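Side-chain contacts in extracellular ligand-binding receptor (Desulfohalobium retbaense DSM 5692, PDB 5ERE), which probably senses small solutes, holding ketoleucine (2-oxo-4-methylpentanoic acid) in a periplasmic-binding-protein domain and cytosine in a tandem PAS sensor region: residues Gly44-Val47 / Asp48-Val51; Glu159-Pro162 / Gln163-Asp166; Glu282-Gly286 / Asn287-Gly291; Glu369-Phe372 / Asn373-Tyr377; Gly408-Gln411 / Ile412-His416. One frame throughout, in Å; residues are numbered along the deposited sequence.

Interaction 1 of 5, residues Gly44-Val47 / Asp48-Val51; sequences GADV and DTAV
Asp-46 CG and Thr-49 OG1 both sit between backbone N and carbonyl carbon (chi1 67° for Asp-46, 50° for Thr-49), a choice that folds the carboxylate over the first turn of helix 47-60 and tips the hydroxyl toward the loop before it. The two side chains cross at about a right angle. Asp-46 is the N-cap: its OD1 takes Thr-49 N at 3.0 Å, met nearly in line with the C-O bond, and also a weak, more bent bond from Asp-48 N to that same OD1 at 2.8 Å. Thr-49 OG1 lies 2.8 Å from Asp-46 O, but Gly-43 O competes for the single hydroxyl proton. Gly-44 runs close beside this hydroxyl with a positive phi, and a CB there would collide with OG1. One residue further along, the backbone bond from Val-51 N to Val-47 O measures 3.1 Å, and Val-47 CG1 rests 4.2 Å from Val-51 CG2; both valines lean on Ala-77 of helix 72-84. The carboxylate of Asp-48 brings a like charge near, its OD2 4.3 Å from Asp-46 OD1. That repulsion is probably offset by the amides at the helix start, since one oxygen of Asp-46 gathers two N-H groups and its negative charge faces the positive end of the helix dipole.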
loop_
_atom_site.group_PDB
_atom_site.type_symbol
_atom_site.label_atom_id
_atom_site.label_comp_id
_atom_site.label_asym_id
_atom_site.label_seq_id
_atom_site.Cartn_x
_atom_site.Cartn_y
_atom_site.Cartn_z
ATOM N N GLY A 44 9.128 -4.305 30.412
ATOM C CA GLY A 44 7.903 -4.717 31.091
ATOM C C GLY A 44 6.658 -4.674 30.219
ATOM O O GLY A 44 6.731 -4.855 28.996
ATOM N N ALA A 45 5.511 -4.410 30.847
ATOM C CA ALA A 45 4.218 -4.625 30.217
ATOM C C ALA A 45 3.510 -3.318 29.865
ATOM O O ALA A 45 2.606 -3.316 29.035
ATOM C CB ALA A 45 3.324 -5.482 31.130
ATOM N N ASP A 46 3.946 -2.206 30.450
ATOM C CA ASP A 46 3.302 -0.926 30.186
ATOM C C ASP A 46 4.257 0.244 30.035
ATOM O O ASP A 46 5.467 0.104 30.151
ATOM C CB ASP A 46 2.297 -0.606 31.313
ATOM C CG ASP A 46 2.975 -0.347 32.673
ATOM O OD1 ASP A 46 3.980 0.394 32.750
ATOM O OD2 ASP A 46 2.493 -0.886 33.686
ATOM N N VAL A 47 3.687 1.422 29.830
ATOM C CA VAL A 47 4.477 2.598 29.523
ATOM C C VAL A 47 5.370 3.043 30.674
ATOM O O VAL A 47 6.447 3.570 30.450
ATOM C CB VAL A 47 3.564 3.748 29.102
ATOM C CG1 VAL A 47 4.294 5.095 29.153
ATOM C CG2 VAL A 47 3.052 3.497 27.705
ATOM N N ASP A 48 4.942 2.838 31.908
ATOM C CA ASP A 48 5.699 3.355 33.037
ATOM C C ASP A 48 6.948 2.542 33.268
ATOM O O ASP A 48 8.015 3.064 33.621
ATOM C CB ASP A 48 4.830 3.370 34.291
ATOM C CG ASP A 48 3.790 4.455 34.240
ATOM O OD1 ASP A 48 4.196 5.635 34.164
ATOM O OD2 ASP A 48 2.583 4.133 34.251
ATOM N N THR A 49 6.821 1.247 33.050
ATOM C CA THR A 49 7.938 0.360 33.286
ATOM C C THR A 49 9.020 0.603 32.209
ATOM O O THR A 49 10.211 0.504 32.492
ATOM C CB THR A 49 7.481 -1.122 33.316
ATOM O OG1 THR A 49 6.692 -1.405 32.156
ATOM C CG2 THR A 49 6.614 -1.400 34.554
ATOM N N ALA A 50 8.607 0.980 31.002
ATOM C CA ALA A 50 9.564 1.295 29.931
ATOM C C ALA A 50 10.257 2.636 30.134
ATOM O O ALA A 50 11.439 2.774 29.803
ATOM C CB ALA A 50 8.883 1.282 28.595
ATOM N N VAL A 51 9.533 3.619 30.663
ATOM C CA VAL A 51 10.123 4.933 30.906
ATOM C C VAL A 51 11.150 4.782 32.032
ATOM O O VAL A 51 12.258 5.339 31.964
ATOM C CB VAL A 51 9.041 5.986 31.230
ATOM C CG1 VAL A 51 9.650 7.298 31.776
ATOM C CG2 VAL A 51 8.204 6.256 29.971
#

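Interaction 2 of 5, residues Glu159-Pro162 / Gln163-Asp166; sequences EYNP and QQMD
A tight turn leads the chain out of strand 154-160 toward helix 168-175 in the periplasmic-binding-protein domain, and Asn-161 holds it with both its oxygens against Gln-164 and Met-165. With CG of Asn-161 anti to the backbone N (chi1 -172°), the side chain reaches forward and OD1 accepts Gln-164 N at 2.8 Å, the donor in the carbonyl plane on a lone pair. The backbone oxygen does the rest: Met-165 N meets Asn-161 O at 2.9 Å, almost in line with the C=O bond. The amide of Gln-163 stands nearly perpendicular to that of Asn-161, their planes 86° apart. Met-165, a selenomethionine in the model, doubles back through two bends and lies alongside Tyr-160, pointing the same way. Its SE is 3.9 Å from Tyr-160 CE2 and 4.9 Å from the ring centroid, an oblique Met-aromatic contact, and the same SE stands 3.4 Å from Pro-162 O. The tyrosine hydroxyl bonds to Glu-189 and Ser-186, while Gln-163 OE1 accepts from Ala-13 N. Around the turn, Tyr-160 and Met-165 pack on Ile-193 of helix 190-199, Tyr-160 also touches Leu-132 and Met-134 of strand 129-134, and Pro-162 meets Phe-14 of the ketoleucine pocket.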
loop_
_atom_site.group_PDB
_atom_site.type_symbol
_atom_site.label_atom_id
_atom_site.label_comp_id
_atom_site.label_asym_id
_atom_site.label_seq_id
_atom_site.Cartn_x
_atom_site.Cartn_y
_atom_site.Cartn_z
ATOM N N GLU A 159 -11.445 -4.039 23.024
ATOM C CA GLU A 159 -10.056 -4.101 23.460
ATOM C C GLU A 159 -9.835 -5.246 24.448
ATOM O O GLU A 159 -10.792 -5.775 25.019
ATOM C CB GLU A 159 -9.651 -2.772 24.090
ATOM C CG GLU A 159 -9.675 -1.600 23.101
ATOM C CD GLU A 159 -9.415 -0.248 23.754
ATOM O OE1 GLU A 159 -9.486 -0.156 25.005
ATOM O OE2 GLU A 159 -9.160 0.723 23.005
ATOM N N TYR A 160 -8.575 -5.638 24.643
ATOM C CA TYR A 160 -8.223 -6.613 25.674
ATOM C C TYR A 160 -6.801 -6.420 26.189
ATOM O O TYR A 160 -5.879 -6.065 25.431
ATOM C CB TYR A 160 -8.368 -8.049 25.157
ATOM C CG TYR A 160 -7.352 -8.393 24.084
ATOM C CD1 TYR A 160 -7.567 -8.025 22.764
ATOM C CD2 TYR A 160 -6.179 -9.072 24.400
ATOM C CE1 TYR A 160 -6.655 -8.327 21.785
ATOM C CE2 TYR A 160 -5.236 -9.373 23.422
ATOM C CZ TYR A 160 -5.475 -8.988 22.117
ATOM O OH TYR A 160 -4.569 -9.279 21.131
ATOM N N ASN A 161 -6.627 -6.694 27.478
ATOM C CA ASN A 161 -5.319 -6.778 28.088
ATOM C C ASN A 161 -4.612 -8.070 27.671
ATOM O O ASN A 161 -5.092 -9.161 27.997
ATOM C CB ASN A 161 -5.450 -6.709 29.601
ATOM C CG ASN A 161 -4.104 -6.604 30.283
ATOM O OD1 ASN A 161 -3.415 -7.599 30.479
ATOM N ND2 ASN A 161 -3.711 -5.387 30.618
ATOM N N PRO A 162 -3.476 -7.968 26.940
ATOM C CA PRO A 162 -2.847 -9.209 26.459
ATOM C C PRO A 162 -2.211 -10.055 27.571
ATOM O O PRO A 162 -1.999 -11.254 27.386
ATOM C CB PRO A 162 -1.792 -8.708 25.455
ATOM C CG PRO A 162 -1.464 -7.335 25.881
ATOM C CD PRO A 162 -2.794 -6.772 26.411
ATOM N N GLN A 163 -1.879 -9.456 28.702
ATOM C CA GLN A 163 -1.423 -10.274 29.824
ATOM C C GLN A 163 -2.611 -11.041 30.465
ATOM O O GLN A 163 -2.514 -12.233 30.737
ATOM C CB GLN A 163 -0.720 -9.409 30.876
ATOM C CG GLN A 163 0.719 -8.962 30.493
ATOM C CD GLN A 163 0.735 -7.779 29.528
ATOM O OE1 GLN A 163 1.429 -7.801 28.508
ATOM N NE2 GLN A 163 -0.023 -6.734 29.856
ATOM N N GLN A 164 -3.734 -10.372 30.691
ATOM C CA GLN A 164 -4.862 -11.027 31.375
ATOM C C GLN A 164 -5.614 -12.053 30.506
ATOM O O GLN A 164 -5.909 -13.147 30.965
ATOM C CB GLN A 164 -5.835 -9.968 31.901
ATOM C CG GLN A 164 -5.383 -9.317 33.206
ATOM C CD GLN A 164 -5.254 -10.321 34.362
ATOM O OE1 GLN A 164 -5.734 -11.458 34.279
ATOM N NE2 GLN A 164 -4.614 -9.892 35.451
HETATM N N MSE A 165 -5.900 -11.700 29.255
HETATM C CA MSE A 165 -6.585 -12.586 28.287
HETATM C C MSE A 165 -7.999 -12.963 28.748
HETATM O O MSE A 165 -8.506 -14.058 28.460
HETATM C CB MSE A 165 -5.781 -13.852 28.037
HETATM C CG MSE A 165 -4.422 -13.561 27.341
HETATM SE SE MSE A 165 -4.684 -12.494 25.712
HETATM C CE MSE A 165 -5.488 -13.832 24.574
ATOM N N ASP A 166 -8.633 -12.030 29.435
ATOM C CA ASP A 166 -10.045 -12.167 29.730
ATOM C C ASP A 166 -10.852 -11.563 28.587
ATOM O O ASP A 166 -11.043 -10.355 28.556
ATOM C CB ASP A 166 -10.392 -11.487 31.041
ATOM C CG ASP A 166 -11.808 -11.801 31.482
ATOM O OD1 ASP A 166 -12.471 -12.621 30.804
ATOM O OD2 ASP A 166 -12.250 -11.239 32.502
#

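Interaction 3 of 5, residues Glu282-Gly286 / Asn287-Gly291; sequences EWYAG and NTFTG. With CA (calcium ion), chain E.
Asn-287 OD1 reaches back across a turn to join three oxygens of the preceding segment round a calcium ion. The ion lies 2.2 Å from Glu-282 O and 2.3 Å from Asn-287 OD1. Glu-282 OE2 and Ala-285 O each stand 2.4 Å from it. Glu-282 therefore supplies two ligands: CG runs anti to the backbone N, and a bend at chi2 (62°) curls the carboxylate round to the side of its own carbonyl. The metal draws together oxygens that would otherwise repel one another. A backbone bond from Asn-287 N to Tyr-284 O, 2.9 Å, closes the type II beta turn, with Gly-286 supplying the positive phi.

Three aromatic side chains gather close to this turn. Trp-283 sets CD1 over the centre of the Tyr-284 ring, and Phe-289 comes up to both. Phe-289 CZ is 3.8 Å from Trp-283 NE1, the planes 27° apart but slid so far that the rings barely overlap. Against Tyr-284 the phenylalanine is oblique, planes at 50°, with CE1 3.9 Å from Tyr-284 CD1. Trp-283 O lies at the phenylalanine edge, in the ring plane, 3.6 Å from CZ. An alanine in place of Phe-289 would probably open a gap beside the paired indole and phenol and take from both their partner on strand 288-291. Helix 254-271 backs the cluster, and Tyr-284 OH bonds to Thr-265. In sum, this is a calcium site built on a helix-to-strand turn, with main-chain carbonyls and acidic and amide side-chain oxygens as ligands.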
loop_
_atom_site.group_PDB
_atom_site.type_symbol
_atom_site.label_atom_id
_atom_site.label_comp_id
_atom_site.label_asym_id
_atom_site.label_seq_id
_atom_site.Cartn_x
_atom_site.Cartn_y
_atom_site.Cartn_z
ATOM N N GLU A 282 21.089 11.113 10.478
ATOM C CA GLU A 282 21.378 11.333 9.063
ATOM C C GLU A 282 21.917 10.065 8.363
ATOM O O GLU A 282 21.745 9.860 7.147
ATOM C CB GLU A 282 22.387 12.497 8.889
ATOM C CG GLU A 282 22.736 12.758 7.421
ATOM C CD GLU A 282 21.529 13.164 6.583
ATOM O OE1 GLU A 282 20.905 14.185 6.959
ATOM O OE2 GLU A 282 21.175 12.458 5.589
ATOM N N TRP A 283 22.594 9.231 9.124
ATOM C CA TRP A 283 23.026 7.945 8.605
ATOM C C TRP A 283 21.873 7.188 7.971
ATOM O O TRP A 283 22.027 6.513 6.940
ATOM C CB TRP A 283 23.611 7.111 9.735
ATOM C CG TRP A 283 24.107 5.822 9.275
ATOM C CD1 TRP A 283 23.419 4.644 9.225
ATOM C CD2 TRP A 283 25.413 5.562 8.751
ATOM N NE1 TRP A 283 24.224 3.657 8.713
ATOM C CE2 TRP A 283 25.449 4.192 8.407
ATOM C CE3 TRP A 283 26.550 6.348 8.542
ATOM C CZ2 TRP A 283 26.574 3.600 7.887
ATOM C CZ3 TRP A 283 27.680 5.751 8.020
ATOM C CH2 TRP A 283 27.675 4.390 7.692
ATOM N N TYR A 284 20.723 7.260 8.630
ATOM C CA TYR A 284 19.550 6.527 8.159
ATOM C C TYR A 284 18.669 7.363 7.234
ATOM O O TYR A 284 18.236 6.872 6.194
ATOM C CB TYR A 284 18.759 6.020 9.373
ATOM C CG TYR A 284 19.427 4.855 10.070
ATOM C CD1 TYR A 284 19.271 3.556 9.605
ATOM C CD2 TYR A 284 20.162 5.054 11.226
ATOM C CE1 TYR A 284 19.897 2.489 10.238
ATOM C CE2 TYR A 284 20.767 4.021 11.872
ATOM C CZ TYR A 284 20.635 2.733 11.383
ATOM O OH TYR A 284 21.230 1.728 12.078
ATOM N N ALA A 285 18.433 8.631 7.597
ATOM C CA ALA A 285 17.436 9.454 6.929
ATOM C C ALA A 285 17.780 9.625 5.451
ATOM O O ALA A 285 18.875 10.075 5.118
ATOM C CB ALA A 285 17.324 10.856 7.637
ATOM N N GLY A 286 16.835 9.291 4.576
ATOM C CA GLY A 286 17.015 9.373 3.134
ATOM C C GLY A 286 17.733 8.197 2.501
ATOM O O GLY A 286 17.918 8.153 1.282
ATOM N N ASN A 287 18.153 7.236 3.312
ATOM C CA ASN A 287 19.017 6.188 2.799
ATOM C C ASN A 287 18.252 4.936 2.507
ATOM O O ASN A 287 17.170 4.695 3.050
ATOM C CB ASN A 287 20.175 5.858 3.768
ATOM C CG ASN A 287 21.256 6.892 3.740
ATOM O OD1 ASN A 287 21.024 8.032 4.134
ATOM N ND2 ASN A 287 22.460 6.500 3.280
ATOM N N THR A 288 18.859 4.137 1.643
ATOM C CA THR A 288 18.364 2.838 1.278
ATOM C C THR A 288 19.358 1.806 1.787
ATOM O O THR A 288 20.568 1.995 1.663
ATOM C CB THR A 288 18.165 2.751 -0.234
ATOM O OG1 THR A 288 17.176 3.718 -0.605
ATOM C CG2 THR A 288 17.725 1.332 -0.643
ATOM N N PHE A 289 18.847 0.773 2.447
ATOM C CA PHE A 289 19.665 -0.369 2.868
ATOM C C PHE A 289 19.042 -1.665 2.423
ATOM O O PHE A 289 17.810 -1.827 2.467
ATOM C CB PHE A 289 19.800 -0.414 4.384
ATOM C CG PHE A 289 20.425 0.810 4.977
ATOM C CD1 PHE A 289 19.647 1.884 5.354
ATOM C CD2 PHE A 289 21.800 0.868 5.171
ATOM C CE1 PHE A 289 20.219 3.018 5.905
ATOM C CE2 PHE A 289 22.395 2.016 5.721
ATOM C CZ PHE A 289 21.595 3.083 6.092
ATOM N N THR A 290 19.883 -2.615 2.063
ATOM C CA THR A 290 19.432 -3.917 1.659
ATOM C C THR A 290 19.989 -4.889 2.671
ATOM O O THR A 290 21.133 -4.803 3.065
ATOM C CB THR A 290 19.861 -4.234 0.224
ATOM O OG1 THR A 290 19.152 -3.350 -0.665
ATOM C CG2 THR A 290 19.524 -5.664 -0.137
ATOM N N GLY A 291 19.125 -5.764 3.162
ATOM C CA GLY A 291 19.469 -6.592 4.295
ATOM C C GLY A 291 18.402 -7.659 4.458
ATOM O O GLY A 291 17.714 -8.010 3.510
HETATM CA CA CA E . 21.270 10.191 4.972
HETATM O O HOH W 1 17.566 6.369 -0.622
#

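Interaction 4 of 5, residues Glu369-Phe372 / Asn373-Tyr377; sequences ETLF and NENQY
Leu-371 and Asn-375 slant across each other at the last turn of helix 362-374, bringing Leu-371 CD1 to 3.4 Å from Asn-375 ND2. CG of Asn-375 is anti to the carbonyl carbon (chi1 -78°), which turns the amide back along the helix; ND2 then donates to Leu-371 O at 2.9 Å, from 34° off the carbonyl plane. Ser-346 OG on helix 324-357 is its other partner. Thr-370 and Glu-374 also slant past one another, with Thr-370 CG2 4.0 Å from Glu-374 CD, alongside the backbone bond from Glu-374 N to Thr-370 O at 2.9 Å. Phe-372 stands at about a right angle to Asn-373, ring and amide planes 42° apart, and packs on Ala-378 and Cys-381 of strand 378-385. The backbone meanwhile tightens: Asn-375 N reaches Phe-372 O at 3.1 Å from well above the carbonyl plane. A leucine in place of Asn-375 would probably leave both Leu-371 O and Ser-346 without this donor and loosen the tie between the two helices. The side chains of Leu-371 and Asn-375 both touch Val-455 of strand 449-457. As the helix gives way to loop, the buried asparagine amide donates to Leu-371 O, so a polar group is paired among apolar neighbours.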
loop_
_atom_site.group_PDB
_atom_site.type_symbol
_atom_site.label_atom_id
_atom_site.label_comp_id
_atom_site.label_asym_id
_atom_site.label_seq_id
_atom_site.Cartn_x
_atom_site.Cartn_y
_atom_site.Cartn_z
ATOM N N GLU A 369 -18.005 23.646 -20.035
ATOM C CA GLU A 369 -17.441 23.986 -18.752
ATOM C C GLU A 369 -17.892 23.047 -17.670
ATOM O O GLU A 369 -17.138 22.732 -16.759
ATOM C CB GLU A 369 -17.833 25.429 -18.378
ATOM C CG GLU A 369 -17.146 26.440 -19.242
ATOM C CD GLU A 369 -15.746 26.676 -18.813
ATOM O OE1 GLU A 369 -15.377 26.095 -17.782
ATOM O OE2 GLU A 369 -15.028 27.485 -19.453
ATOM N N THR A 370 -19.160 22.679 -17.721
ATOM C CA THR A 370 -19.741 21.724 -16.768
ATOM C C THR A 370 -19.150 20.290 -17.010
ATOM O O THR A 370 -18.725 19.612 -16.086
ATOM C CB THR A 370 -21.275 21.708 -16.908
ATOM O OG1 THR A 370 -21.802 22.992 -16.540
ATOM C CG2 THR A 370 -21.935 20.632 -16.046
ATOM N N LEU A 371 -19.114 19.870 -18.258
ATOM C CA LEU A 371 -18.569 18.534 -18.617
ATOM C C LEU A 371 -17.157 18.323 -18.050
ATOM O O LEU A 371 -16.820 17.271 -17.494
ATOM C CB LEU A 371 -18.551 18.374 -20.138
ATOM C CG LEU A 371 -18.000 17.026 -20.656
ATOM C CD1 LEU A 371 -18.855 15.856 -20.204
ATOM C CD2 LEU A 371 -17.935 17.093 -22.142
ATOM N N PHE A 372 -16.348 19.366 -18.132
ATOM C CA PHE A 372 -15.019 19.320 -17.571
ATOM C C PHE A 372 -15.042 19.153 -16.035
ATOM O O PHE A 372 -14.286 18.320 -15.473
ATOM C CB PHE A 372 -14.259 20.564 -18.028
ATOM C CG PHE A 372 -12.877 20.635 -17.497
ATOM C CD1 PHE A 372 -11.883 19.824 -18.018
ATOM C CD2 PHE A 372 -12.556 21.510 -16.476
ATOM C CE1 PHE A 372 -10.642 19.844 -17.487
ATOM C CE2 PHE A 372 -11.267 21.565 -15.966
ATOM C CZ PHE A 372 -10.315 20.746 -16.459
ATOM N N ASN A 373 -15.926 19.870 -15.342
ATOM C CA ASN A 373 -16.048 19.706 -13.896
ATOM C C ASN A 373 -16.532 18.295 -13.508
ATOM O O ASN A 373 -16.200 17.802 -12.433
ATOM C CB ASN A 373 -17.023 20.744 -13.306
ATOM C CG ASN A 373 -16.389 22.087 -13.060
ATOM O OD1 ASN A 373 -15.228 22.328 -13.402
ATOM N ND2 ASN A 373 -17.162 22.993 -12.489
ATOM N N GLU A 374 -17.326 17.681 -14.383
ATOM C CA GLU A 374 -17.852 16.317 -14.187
ATOM C C GLU A 374 -16.799 15.238 -14.419
ATOM O O GLU A 374 -17.011 14.072 -14.098
ATOM C CB GLU A 374 -19.033 16.067 -15.132
ATOM C CG GLU A 374 -20.347 16.758 -14.617
ATOM C CD GLU A 374 -21.502 16.720 -15.618
ATOM O OE1 GLU A 374 -21.266 16.591 -16.848
ATOM O OE2 GLU A 374 -22.659 16.821 -15.160
ATOM N N ASN A 375 -15.661 15.628 -14.971
ATOM C CA ASN A 375 -14.617 14.650 -15.326
ATOM C C ASN A 375 -13.293 14.974 -14.663
ATOM O O ASN A 375 -12.474 15.731 -15.177
ATOM C CB ASN A 375 -14.495 14.577 -16.847
ATOM C CG ASN A 375 -15.620 13.754 -17.458
ATOM O OD1 ASN A 375 -15.632 12.546 -17.293
ATOM N ND2 ASN A 375 -16.603 14.405 -18.091
ATOM N N GLN A 376 -13.070 14.379 -13.509
ATOM C CA GLN A 376 -11.894 14.746 -12.772
ATOM C C GLN A 376 -10.607 14.286 -13.472
ATOM O O GLN A 376 -9.569 14.822 -13.158
ATOM C CB GLN A 376 -11.957 14.199 -11.347
ATOM C CG GLN A 376 -11.485 12.802 -11.167
ATOM C CD GLN A 376 -11.690 12.308 -9.743
ATOM O OE1 GLN A 376 -12.757 11.810 -9.392
ATOM N NE2 GLN A 376 -10.668 12.458 -8.920
ATOM N N TYR A 377 -10.679 13.335 -14.410
ATOM C CA TYR A 377 -9.476 12.874 -15.161
ATOM C C TYR A 377 -9.334 13.525 -16.526
ATOM O O TYR A 377 -8.489 13.120 -17.333
ATOM C CB TYR A 377 -9.484 11.329 -15.320
ATOM C CG TYR A 377 -9.351 10.660 -13.983
ATOM C CD1 TYR A 377 -8.127 10.652 -13.307
ATOM C CD2 TYR A 377 -10.474 10.129 -13.340
ATOM C CE1 TYR A 377 -8.001 10.072 -12.055
ATOM C CE2 TYR A 377 -10.361 9.537 -12.091
ATOM C CZ TYR A 377 -9.133 9.501 -11.460
ATOM O OH TYR A 377 -9.052 8.926 -10.221
HETATM O O HOH W 2 -14.794 23.962 -15.529
#

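Interaction 5 of 5, residues Gly408-Gln411 / Ile412-His416; sequences GQEQ and IIRLH. With CYT (6-aminopyrimidin-2(1H)-one), chain C.
Gln-409 occupies the N-cap position of helix 410-418 and lines the cytosine pocket in the Cache-type sensor domain. Backbone bonds start the helix: Gln-409 O accepts Ile-413 N at 3.1 Å, nearly straight, and a weak bond from Ile-412 N. Ionic pairing follows, with Glu-410 and Arg-414 four residues apart. Glu-410 CG sits between backbone N and carbonyl carbon (chi1 70°), and a second bend brings the carboxylate side-on to the guanidinium, the planes just 15° apart. Glu-410 OE2 takes Arg-414 NE at 2.8 Å and Glu-410 OE1 takes Arg-414 NH2 at 3.0 Å, both on the syn side. This double grip fixes the arginine's rotation, and Gln-425 N and Leu-423 O tie the pair to the neighbouring strand region. Hydrogen bonds of side-chain amides make up the third group. Gln-409 NE2 donates to cytosine O2 at 2.9 Å and almost straight (171°), while Gln-409 OE1 lies 2.7 Å from cytosine N1. Gln-411 is the second shell: its NE2 reaches Gln-409 OE1 at 2.9 Å and also Asp-437 OD2, which should hold the ligand-binding amide in its orientation. In apolar contact, Ile-412 CG1 meets Gln-409 CB at 3.9 Å.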
loop_
_atom_site.group_PDB
_atom_site.type_symbol
_atom_site.label_atom_id
_atom_site.label_comp_id
_atom_site.label_asym_id
_atom_site.label_seq_id
_atom_site.Cartn_x
_atom_site.Cartn_y
_atom_site.Cartn_z
ATOM N N GLY A 408 -7.862 13.922 -39.361
ATOM C CA GLY A 408 -6.988 12.795 -39.663
ATOM C C GLY A 408 -6.686 11.924 -38.448
ATOM O O GLY A 408 -6.005 10.916 -38.563
ATOM N N GLN A 409 -7.201 12.289 -37.275
ATOM C CA GLN A 409 -6.990 11.459 -36.094
ATOM C C GLN A 409 -7.845 10.178 -36.217
ATOM O O GLN A 409 -9.006 10.216 -36.631
ATOM C CB GLN A 409 -7.303 12.242 -34.808
ATOM C CG GLN A 409 -6.291 13.372 -34.549
ATOM C CD GLN A 409 -6.453 14.082 -33.194
ATOM O OE1 GLN A 409 -7.322 13.751 -32.380
ATOM N NE2 GLN A 409 -5.623 15.085 -32.974
ATOM N N GLU A 410 -7.257 9.051 -35.869
ATOM C CA GLU A 410 -7.888 7.755 -36.192
ATOM C C GLU A 410 -9.318 7.638 -35.595
ATOM O O GLU A 410 -10.236 7.175 -36.272
ATOM C CB GLU A 410 -6.981 6.601 -35.731
ATOM C CG GLU A 410 -6.832 6.383 -34.219
ATOM C CD GLU A 410 -7.993 5.587 -33.626
ATOM O OE1 GLU A 410 -8.241 5.712 -32.407
ATOM O OE2 GLU A 410 -8.668 4.846 -34.385
ATOM N N GLN A 411 -9.516 8.100 -34.358
ATOM C CA GLN A 411 -10.846 8.030 -33.717
ATOM C C GLN A 411 -11.863 8.948 -34.374
ATOM O O GLN A 411 -13.063 8.655 -34.371
ATOM C CB GLN A 411 -10.756 8.347 -32.218
ATOM C CG GLN A 411 -10.758 9.841 -31.804
ATOM C CD GLN A 411 -9.415 10.513 -32.067
ATOM O OE1 GLN A 411 -8.570 9.963 -32.757
ATOM N NE2 GLN A 411 -9.197 11.673 -31.453
ATOM N N ILE A 412 -11.384 10.058 -34.933
ATOM C CA ILE A 412 -12.242 11.065 -35.542
ATOM C C ILE A 412 -12.762 10.535 -36.885
ATOM O O ILE A 412 -13.914 10.737 -37.260
ATOM C CB ILE A 412 -11.483 12.417 -35.763
ATOM C CG1 ILE A 412 -11.110 13.077 -34.435
ATOM C CG2 ILE A 412 -12.285 13.367 -36.649
ATOM C CD1 ILE A 412 -12.271 13.522 -33.600
ATOM N N ILE A 413 -11.888 9.876 -37.619
ATOM C CA ILE A 413 -12.290 9.182 -38.825
ATOM C C ILE A 413 -13.397 8.184 -38.526
ATOM O O ILE A 413 -14.431 8.145 -39.210
ATOM C CB ILE A 413 -11.061 8.478 -39.453
ATOM C CG1 ILE A 413 -10.053 9.543 -39.914
ATOM C CG2 ILE A 413 -11.466 7.613 -40.623
ATOM C CD1 ILE A 413 -8.652 8.988 -40.359
ATOM N N ARG A 414 -13.202 7.391 -37.483
ATOM C CA ARG A 414 -14.156 6.341 -37.165
ATOM C C ARG A 414 -15.499 6.920 -36.766
ATOM O O ARG A 414 -16.543 6.412 -37.155
ATOM C CB ARG A 414 -13.605 5.458 -36.062
ATOM C CG ARG A 414 -12.436 4.611 -36.555
ATOM C CD ARG A 414 -12.029 3.558 -35.566
ATOM N NE ARG A 414 -11.311 4.078 -34.397
ATOM C CZ ARG A 414 -11.775 4.071 -33.146
ATOM N NH1 ARG A 414 -12.970 3.570 -32.855
ATOM N NH2 ARG A 414 -11.029 4.553 -32.171
ATOM N N LEU A 415 -15.481 7.992 -35.987
ATOM C CA LEU A 415 -16.747 8.611 -35.572
ATOM C C LEU A 415 -17.477 9.166 -36.799
ATOM O O LEU A 415 -18.713 9.085 -36.920
ATOM C CB LEU A 415 -16.499 9.710 -34.531
ATOM C CG LEU A 415 -17.768 10.398 -33.987
ATOM C CD1 LEU A 415 -17.628 10.727 -32.513
ATOM C CD2 LEU A 415 -18.065 11.625 -34.799
ATOM N N HIS A 416 -16.702 9.719 -37.721
ATOM C CA HIS A 416 -17.262 10.296 -38.930
ATOM C C HIS A 416 -17.845 9.222 -39.847
ATOM O O HIS A 416 -18.860 9.443 -40.490
ATOM C CB HIS A 416 -16.198 11.106 -39.660
ATOM C CG HIS A 416 -15.990 12.468 -39.072
ATOM N ND1 HIS A 416 -15.160 13.412 -39.635
ATOM C CD2 HIS A 416 -16.516 13.041 -37.964
ATOM C CE1 HIS A 416 -15.191 14.513 -38.909
ATOM N NE2 HIS A 416 -16.013 14.317 -37.890
HETATM N N3 CYT C . -7.455 17.129 -28.804
HETATM C C4 CYT C . -8.675 17.053 -28.274
HETATM N N1 CYT C . -8.059 15.473 -30.406
HETATM C C2 CYT C . -7.108 16.353 -29.872
HETATM O O2 CYT C . -5.957 16.384 -30.360
HETATM N N4 CYT C . -8.957 17.867 -27.217
HETATM C C5 CYT C . -9.667 16.158 -28.806
HETATM C C6 CYT C . -9.323 15.395 -29.857
#

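How the interactions relate
All five contacts are local and partly buried, none wholly core or wholly surface. Interactions 1, 2 and 3 belong to the periplasmic-binding-protein domain, 4 and 5 to the sensor domain. Interactions 1 and 2 touch, Ala-45 CB lying 3.8 Å from Gln-163 NE2, whereas 4 and 5 stay about 12 Å apart at their nearest atoms. Interactions 2 and 3 reach the same mixed sheet from places about 37 Å apart between centres. The helix start in 1 is capped by a carboxylate; in 5 a backbone carbonyl receives the first amides and an ion pair runs along the first turn. The helix end in 4 uses an amide donor. Interaction 3 adds a metal and 5 a ligand, while 2 pairs an asparagine-held turn with a selenium-aromatic contact.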